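Local coordinates for protein D-glycero-alpha-D-manno-heptose 7-phosphate kinase (Campylobacter jejuni subsp. jejuni, PDB 4N3O) that catalyses the ATP-dependent phosphorylation of D-glycero-alpha-D-manno-heptose 7-phosphate at C-1, a step in making GDP-heptose for the capsule polysaccharide, at residues 6-10 with 128-133. Numbering follows the deposited sequence.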
loop_
_atom_site.group_PDB
_atom_site.type_symbol
_atom_site.label_atom_id
_atom_site.label_comp_id
_atom_site.label_asym_id
_atom_site.label_seq_id
_atom_site.Cartn_x
_atom_site.Cartn_y
_atom_site.Cartn_z
ATOM N N THR A 6 22.247 13.307 1.216
ATOM C CA THR A 6 21.671 11.970 1.137
ATOM C C THR A 6 20.561 11.953 0.104
ATOM O O THR A 6 19.718 12.849 0.078
ATOM C CB THR A 6 21.054 11.554 2.482
ATOM O OG1 THR A 6 22.040 11.661 3.505
ATOM C CG2 THR A 6 20.553 10.137 2.429
ATOM N N ILE A 7 20.560 10.937 -0.743
ATOM C CA ILE A 7 19.534 10.807 -1.771
ATOM C C ILE A 7 18.839 9.499 -1.501
ATOM O O ILE A 7 19.491 8.522 -1.150
ATOM C CB ILE A 7 20.153 10.720 -3.183
ATOM C CG1 ILE A 7 20.867 12.028 -3.555
ATOM C CG2 ILE A 7 19.101 10.356 -4.236
ATOM C CD1 ILE A 7 19.953 13.186 -3.886
ATOM N N ARG A 8 17.518 9.480 -1.640
ATOM C CA ARG A 8 16.799 8.251 -1.479
ATOM C C ARG A 8 15.922 8.096 -2.686
ATOM O O ARG A 8 15.490 9.096 -3.265
ATOM C CB ARG A 8 15.905 8.249 -0.229
ATOM C CG ARG A 8 16.608 8.526 1.105
ATOM C CD ARG A 8 15.804 7.955 2.265
ATOM N NE ARG A 8 16.079 8.658 3.505
ATOM C CZ ARG A 8 17.147 8.452 4.273
ATOM N NH1 ARG A 8 17.294 9.179 5.358
ATOM N NH2 ARG A 8 18.082 7.552 3.949
ATOM N N THR A 9 15.679 6.850 -3.078
ATOM C CA THR A 9 14.738 6.573 -4.152
ATOM C C THR A 9 13.871 5.377 -3.734
ATOM O O THR A 9 14.290 4.499 -2.942
ATOM C CB THR A 9 15.394 6.300 -5.534
ATOM O OG1 THR A 9 16.037 5.032 -5.543
ATOM C CG2 THR A 9 16.392 7.368 -5.884
ATOM N N GLN A 10 12.672 5.355 -4.289
ATOM C CA GLN A 10 11.691 4.311 -4.022
ATOM C C GLN A 10 11.087 3.971 -5.388
ATOM O O GLN A 10 10.605 4.854 -6.105
ATOM C CB GLN A 10 10.664 4.844 -3.035
ATOM C CG GLN A 10 9.592 3.856 -2.671
ATOM C CD GLN A 10 8.641 4.373 -1.593
ATOM O OE1 GLN A 10 8.812 5.470 -1.032
ATOM N NE2 GLN A 10 7.640 3.572 -1.292
ATOM N N LYS A 128 18.482 6.107 -10.834
ATOM C CA LYS A 128 17.764 7.331 -10.429
ATOM C C LYS A 128 18.433 8.021 -9.259
ATOM O O LYS A 128 18.420 9.235 -9.158
ATOM C CB LYS A 128 16.322 6.988 -10.070
ATOM C CG LYS A 128 15.464 8.171 -9.687
ATOM C CD LYS A 128 15.237 9.159 -10.821
ATOM C CE LYS A 128 14.394 10.303 -10.311
ATOM N NZ LYS A 128 14.162 11.315 -11.356
ATOM N N ALA A 129 19.023 7.240 -8.372
ATOM C CA ALA A 129 19.723 7.803 -7.238
ATOM C C ALA A 129 20.937 8.615 -7.720
ATOM O O ALA A 129 21.172 9.729 -7.261
ATOM C CB ALA A 129 20.161 6.696 -6.303
ATOM N N PHE A 130 21.695 8.050 -8.654
ATOM C CA PHE A 130 22.864 8.737 -9.220
ATOM C C PHE A 130 22.464 9.975 -10.013
ATOM O O PHE A 130 23.112 11.008 -9.925
ATOM C CB PHE A 130 23.674 7.789 -10.129
ATOM C CG PHE A 130 24.530 6.817 -9.381
ATOM C CD1 PHE A 130 25.692 7.251 -8.760
ATOM C CD2 PHE A 130 24.206 5.482 -9.322
ATOM C CE1 PHE A 130 26.489 6.373 -8.061
ATOM C CE2 PHE A 130 25.004 4.592 -8.634
ATOM C CZ PHE A 130 26.149 5.036 -8.002
ATOM N N ALA A 131 21.399 9.858 -10.798
ATOM C CA ALA A 131 20.915 10.967 -11.607
ATOM C C ALA A 131 20.515 12.187 -10.763
ATOM O O ALA A 131 20.850 13.319 -11.105
ATOM C CB ALA A 131 19.744 10.509 -12.466
ATOM N N GLU A 132 19.809 11.918 -9.671
ATOM C CA GLU A 132 19.341 12.938 -8.736
ATOM C C GLU A 132 20.507 13.587 -7.997
ATOM O O GLU A 132 20.553 14.805 -7.806
ATOM C CB GLU A 132 18.438 12.269 -7.700
ATOM C CG GLU A 132 17.843 13.189 -6.647
ATOM C CD GLU A 132 16.691 14.016 -7.170
ATOM O OE1 GLU A 132 16.719 14.391 -8.360
ATOM O OE2 GLU A 132 15.764 14.290 -6.385
ATOM N N TRP A 133 21.440 12.745 -7.579
ATOM C CA TRP A 133 22.591 13.172 -6.827
ATOM C C TRP A 133 23.543 14.026 -7.677
ATOM O O TRP A 133 24.019 15.080 -7.240
ATOM C CB TRP A 133 23.340 11.955 -6.290
ATOM C CG TRP A 133 24.627 12.314 -5.637
ATOM C CD1 TRP A 133 24.859 13.396 -4.840
ATOM C CD2 TRP A 133 25.842 11.553 -5.649
ATOM N NE1 TRP A 133 26.162 13.384 -4.396
ATOM C CE2 TRP A 133 26.785 12.261 -4.872
ATOM C CE3 TRP A 133 26.231 10.351 -6.250
ATOM C CZ2 TRP A 133 28.093 11.810 -4.682
ATOM C CZ3 TRP A 133 27.528 9.902 -6.055
ATOM C CH2 TRP A 133 28.444 10.633 -5.275
#
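Ile7 and Thr9 point their side chains from strand 6-10 onto one side of helix 128-133. The contact between the two segments is apolar, and no hydrogen bond crosses it. Ile7 makes the larger share. In one of the two conformers of Glu132, its CG lies 3.5 Å from Ile7 CD1, an aliphatic contact that is therefore less certain. Ile7 CG1 packs 3.7 Å from CB of Trp133, at the root of the indole, and the two side chains cross at about a right angle. The other branch, Ile7 CG2, is anti to the backbone N (chi1 of the residue -65°). It rests over the helix backbone, 3.7 Å from Ala129 O. That carbonyl is already used within the helix by Trp133 N.

Thr9 brings its methyl to the preceding turn of the helix. CG2 sits 3.6 Å from CA of Ala129 and 4.0 Å from CG of Lys128. The small side chain of Ala129 is consistent with the close approach here: the CA atoms of Thr9 and Ala129 are 6.0 Å apart. With chi1 of Thr9 at 72°, CG2 faces Ala129 while OG1 hydrogen-bonds to Gly125 O, one turn before Ala129.

Polar ties to the neighbouring strand 338-341 add to this packing. Arg341 hydrogen-bonds through its guanidinium to the carbonyl oxygens of Glu132 and Trp133. On the other face of the strand, Arg8 forms a salt bridge with Glu197 of the second subunit.

The axes of segments 6-10 and 128-133 approach to 8.0 Å, with N-to-C directions 141° apart. This is helix-on-sheet packing in the N-terminal part of a GHMP kinase, where helix 118-134 covers one face of the mixed sheet, here away from the probable nucleotide and substrate sites.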